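Local coordinates for protein prolyl-tRNA synthetase (Naegleria fowleri, PDB 6UYH) that probably attaches proline to its cognate tRNA in an ATP-dependent reaction, as a class II aminoacyl-tRNA synthetase whose active site here holds halofuginone and an ATP analogue, at residues 80-83 / 84-88; 404-407 / 408-412. One frame throughout, in Å; residues are numbered along the deposited sequence.

Contact 1: 80-83 / 84-88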
loop_
_atom_site.group_PDB
_atom_site.type_symbol
_atom_site.label_atom_id
_atom_site.label_comp_id
_atom_site.label_asym_id
_atom_site.label_seq_id
_atom_site.Cartn_x
_atom_site.Cartn_y
_atom_site.Cartn_z
ATOM N N VAL A 80 -4.593 -14.035 11.819
ATOM C CA VAL A 80 -3.646 -14.897 12.515
ATOM C C VAL A 80 -4.437 -15.819 13.432
ATOM O O VAL A 80 -5.430 -15.404 14.041
ATOM C CB VAL A 80 -2.578 -14.070 13.276
ATOM C CG1 VAL A 80 -3.224 -13.117 14.307
ATOM C CG2 VAL A 80 -1.545 -14.985 13.951
ATOM N N THR A 81 -4.017 -17.083 13.504
ATOM C CA THR A 81 -4.712 -18.031 14.365
ATOM C C THR A 81 -4.368 -17.798 15.833
ATOM O O THR A 81 -3.334 -17.219 16.186
ATOM C CB THR A 81 -4.387 -19.487 14.007
ATOM O OG1 THR A 81 -2.974 -19.722 14.124
ATOM C CG2 THR A 81 -4.866 -19.831 12.582
ATOM N N LYS A 82 -5.274 -18.259 16.695
ATOM C CA LYS A 82 -4.997 -18.270 18.128
ATOM C C LYS A 82 -3.743 -19.086 18.423
ATOM O O LYS A 82 -2.887 -18.665 19.212
ATOM C CB LYS A 82 -6.207 -18.838 18.872
ATOM C CG LYS A 82 -6.172 -18.622 20.388
ATOM C CD LYS A 82 -7.458 -19.111 21.062
ATOM C CE LYS A 82 -7.686 -20.592 20.841
ATOM N NZ LYS A 82 -8.821 -21.107 21.670
ATOM N N ARG A 83 -3.603 -20.241 17.762
ATOM C CA ARG A 83 -2.443 -21.108 17.962
ATOM C C ARG A 83 -1.141 -20.364 17.671
ATOM O O ARG A 83 -0.187 -20.420 18.461
ATOM C CB ARG A 83 -2.589 -22.355 17.078
ATOM C CG ARG A 83 -1.310 -23.116 16.734
ATOM C CD ARG A 83 -0.797 -23.983 17.858
ATOM N NE ARG A 83 -1.881 -24.642 18.570
ATOM C CZ ARG A 83 -1.712 -25.433 19.625
ATOM N NH1 ARG A 83 -0.487 -25.677 20.091
ATOM N NH2 ARG A 83 -2.771 -25.979 20.214
ATOM N N ALA A 84 -1.093 -19.649 16.544
ATOM C CA ALA A 84 0.108 -18.911 16.173
ATOM C C ALA A 84 0.372 -17.778 17.150
ATOM O O ALA A 84 1.492 -17.614 17.646
ATOM C CB ALA A 84 -0.033 -18.358 14.750
ATOM N N LEU A 85 -0.657 -16.980 17.427
ATOM C CA LEU A 85 -0.506 -15.838 18.318
ATOM C C LEU A 85 0.019 -16.260 19.681
ATOM O O LEU A 85 0.916 -15.614 20.232
ATOM C CB LEU A 85 -1.849 -15.128 18.447
ATOM C CG LEU A 85 -1.936 -13.628 18.668
ATOM C CD1 LEU A 85 -1.046 -12.871 17.700
ATOM C CD2 LEU A 85 -3.407 -13.233 18.508
ATOM N N GLU A 86 -0.522 -17.348 20.239
ATOM C CA GLU A 86 -0.147 -17.810 21.570
ATOM C C GLU A 86 1.183 -18.552 21.595
ATOM O O GLU A 86 1.601 -18.999 22.666
ATOM C CB GLU A 86 -1.249 -18.703 22.151
ATOM C CG GLU A 86 -2.545 -17.961 22.449
ATOM C CD GLU A 86 -3.594 -18.848 23.102
ATOM O OE1 GLU A 86 -3.396 -20.083 23.148
ATOM O OE2 GLU A 86 -4.618 -18.306 23.570
ATOM N N THR A 87 1.854 -18.697 20.450
ATOM C CA THR A 87 3.191 -19.278 20.445
ATOM C C THR A 87 4.165 -18.441 21.267
ATOM O O THR A 87 5.047 -18.993 21.933
ATOM C CB THR A 87 3.693 -19.427 19.010
ATOM O OG1 THR A 87 2.909 -20.417 18.333
ATOM C CG2 THR A 87 5.159 -19.839 18.982
ATOM N N GLU A 88 4.013 -17.122 21.252
ATOM C CA GLU A 88 4.899 -16.244 22.012
ATOM C C GLU A 88 4.858 -16.522 23.512
ATOM O O GLU A 88 4.010 -15.999 24.229
ATOM C CB GLU A 88 4.543 -14.784 21.744
ATOM C CG GLU A 88 5.479 -14.109 20.767
ATOM C CD GLU A 88 4.985 -12.749 20.338
ATOM O OE1 GLU A 88 3.880 -12.357 20.767
ATOM O OE2 GLU A 88 5.699 -12.073 19.571
#

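Contact 2: 404-407 / 408-412. With EDO (1,2-ethanediol), chain Z.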
loop_
_atom_site.group_PDB
_atom_site.type_symbol
_atom_site.label_atom_id
_atom_site.label_comp_id
_atom_site.label_asym_id
_atom_site.label_seq_id
_atom_site.Cartn_x
_atom_site.Cartn_y
_atom_site.Cartn_z
ATOM N N SER A 404 15.056 25.700 8.190
ATOM C CA SER A 404 14.603 26.572 9.271
ATOM C C SER A 404 13.619 25.850 10.183
ATOM O O SER A 404 13.681 25.989 11.412
ATOM C CB SER A 404 13.954 27.833 8.698
ATOM O OG SER A 404 14.874 28.624 7.958
ATOM N N MET A 405 12.687 25.097 9.591
ATOM C CA MET A 405 11.714 24.341 10.373
ATOM C C MET A 405 12.410 23.338 11.279
ATOM O O MET A 405 12.076 23.215 12.464
ATOM C CB MET A 405 10.720 23.641 9.433
ATOM C CG MET A 405 9.793 24.610 8.696
ATOM S SD MET A 405 8.728 23.798 7.486
ATOM C CE MET A 405 7.818 22.648 8.529
ATOM N N LEU A 406 13.391 22.610 10.735
ATOM C CA LEU A 406 14.113 21.625 11.536
ATOM C C LEU A 406 14.971 22.299 12.603
ATOM O O LEU A 406 15.017 21.849 13.755
ATOM C CB LEU A 406 14.968 20.746 10.619
ATOM C CG LEU A 406 15.914 19.752 11.289
ATOM C CD1 LEU A 406 15.099 18.778 12.113
ATOM C CD2 LEU A 406 16.774 19.022 10.238
ATOM N N ASN A 407 15.645 23.389 12.240
ATOM C CA ASN A 407 16.509 24.079 13.191
ATOM C C ASN A 407 15.711 24.685 14.336
ATOM O O ASN A 407 16.140 24.630 15.493
ATOM C CB ASN A 407 17.309 25.162 12.471
ATOM C CG ASN A 407 18.388 24.590 11.579
ATOM O OD1 ASN A 407 18.852 23.470 11.791
ATOM N ND2 ASN A 407 18.809 25.366 10.582
ATOM N N LYS A 408 14.557 25.285 14.028
ATOM C CA LYS A 408 13.713 25.858 15.072
ATOM C C LYS A 408 13.240 24.785 16.044
ATOM O O LYS A 408 13.279 24.980 17.265
ATOM C CB LYS A 408 12.517 26.570 14.437
ATOM C CG LYS A 408 11.519 27.160 15.434
ATOM C CD LYS A 408 10.341 27.837 14.718
ATOM C CE LYS A 408 9.406 28.516 15.720
ATOM N NZ LYS A 408 8.190 29.135 15.114
ATOM N N ALA A 409 12.805 23.641 15.522
ATOM C CA ALA A 409 12.319 22.576 16.391
ATOM C C ALA A 409 13.450 21.981 17.216
ATOM O O ALA A 409 13.255 21.640 18.391
ATOM C CB ALA A 409 11.625 21.501 15.558
ATOM N N ARG A 410 14.650 21.864 16.633
ATOM C CA ARG A 410 15.758 21.303 17.405
ATOM C C ARG A 410 16.181 22.252 18.516
ATOM O O ARG A 410 16.508 21.811 19.623
ATOM C CB ARG A 410 16.949 20.975 16.506
ATOM C CG ARG A 410 17.897 19.945 17.159
ATOM C CD ARG A 410 19.249 19.842 16.461
ATOM N NE ARG A 410 19.129 19.616 15.021
ATOM C CZ ARG A 410 18.827 18.445 14.462
ATOM N NH1 ARG A 410 18.590 17.374 15.219
ATOM N NH2 ARG A 410 18.757 18.344 13.141
ATOM N N LYS A 411 16.188 23.556 18.240
ATOM C CA LYS A 411 16.534 24.521 19.285
ATOM C C LYS A 411 15.519 24.484 20.421
ATOM O O LYS A 411 15.898 24.479 21.601
ATOM C CB LYS A 411 16.631 25.920 18.681
ATOM C CG LYS A 411 16.928 27.055 19.657
ATOM C CD LYS A 411 16.951 28.372 18.887
ATOM C CE LYS A 411 16.544 29.558 19.743
ATOM N NZ LYS A 411 17.511 29.789 20.836
ATOM N N GLU A 412 14.226 24.434 20.086
ATOM C CA GLU A 412 13.196 24.280 21.111
ATOM C C GLU A 412 13.404 22.999 21.910
ATOM O O GLU A 412 13.351 23.009 23.145
ATOM C CB GLU A 412 11.804 24.281 20.477
ATOM C CG GLU A 412 11.385 25.594 19.845
ATOM C CD GLU A 412 9.950 25.564 19.335
ATOM O OE1 GLU A 412 9.163 24.721 19.818
ATOM O OE2 GLU A 412 9.608 26.378 18.449
HETATM C C1 EDO Z . 17.564 29.970 10.175
HETATM O O1 EDO Z . 16.168 29.951 9.860
HETATM C C2 EDO Z . 17.994 28.593 10.657
HETATM O O2 EDO Z . 18.281 27.760 9.529
HETATM O O HOH W 1 19.815 22.085 14.008
#

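Contact 1: 80-83 / 84-88
Thr81 O accepts the backbone N-H of Leu85 at 3.0 Å, and Lys82 O takes that of Glu86 at 2.9 Å, so the chain passes from the strand that includes Val80 into the short helix 82-85. The helix then gives way to a type I beta turn from Leu85 to Glu88. Thr81 is the N-cap: its OG1 accepts from Ala84 N at 3.1 Å, with an N-H...O angle of 157°. A chi1 of 59° sets that hydroxyl between the residue's own N and carbonyl carbon, facing the first turn. A hydroxyl suits the place because it can accept the Ala84 N-H and also bond Asp40 OD2 of the second subunit. Beside the cap, Val80 CG2 meets the methyl of Ala84 at 3.8 Å, while its CG1 touches Leu85 CD1, the two side chains crossing at about a right angle. Small Ala84 fits close against both the valine branch and the threonine oxygen. On the exposed side Lys82 and Glu86 run alongside each other, but only the lysine methylenes meet the carboxylate: Lys82 NZ stays 5.4 Å from Glu86 OE2, so any attraction is probably weak. Farther on, Thr87 OG1 donates to Arg83 O at 3.1 Å and ties the turn back to the helix. The cap thus satisfies an N-H of the first helical turn and, through one hydroxyl, couples this helix start to the dimer interface.

Contact 2: 404-407 / 408-412
A bound 1,2-ethanediol, probably from the crystallisation liquor, bridges Ser404 and Asn407 along one side of the helix. Its O1 shares a hydrogen bond with Ser404 OG, and its O2 receives one from Asn407 ND2, each 2.7 Å long; the same OG also bonds Lys400 O and Arg375. The other end of the asparagine amide is engaged too: a water donates to Asn407 OD1 and accepts from Arg410 NE, 2.8 Å from each, lying in plane at the edge of the guanidinium. A polar amide suits this solvent-facing position, where its N-H and its oxygen can both be hydrogen-bonded, here by ethanediol and water. Leu406 and Arg410, one turn apart, lie side by side; CD2 of the leucine approaches NH2 of the arginine obliquely at 3.6 Å, an apolar branch beside a charged group. The arginine chain, bent at chi3 (-52°), carries its guanidinium to a salt bridge with Glu196, which suits a long, flexible residue. Ala409, by contrast, is short enough to pack close to Pro202 and Val282. Four successive backbone bonds, from Lys408 N to Ser404 O at 2.8 Å through Lys411 N to Asn407 O at 2.9 Å, join the two segments. These i to i+4 bonds are those of a regular alpha-helix; buried Met405 against His283, with Asn407 and Lys408 exposed, makes this part of helix 391-415 amphipathic.

In the fold
Contact 1 comes first along the chain and contact 2 far later, in series, on opposite sides of the chain's centre. Their centres are 45 Å apart and their nearest atoms about 32 Å, so they do not touch and share no helix, strand or sheet. Residues 80-88 leave the strand that is outermost, within this chain, in a three-stranded antiparallel sheet beside helix 121-131; the side chain of Leu85 lies about 4 Å from the bound halofuginone, and the second subunit adjoins. Residues 404-412 lie within helix 391-415. One contact therefore belongs to the drug-binding and dimer side, the other to the solvent-facing side of a long helix that packs on helix 274-283.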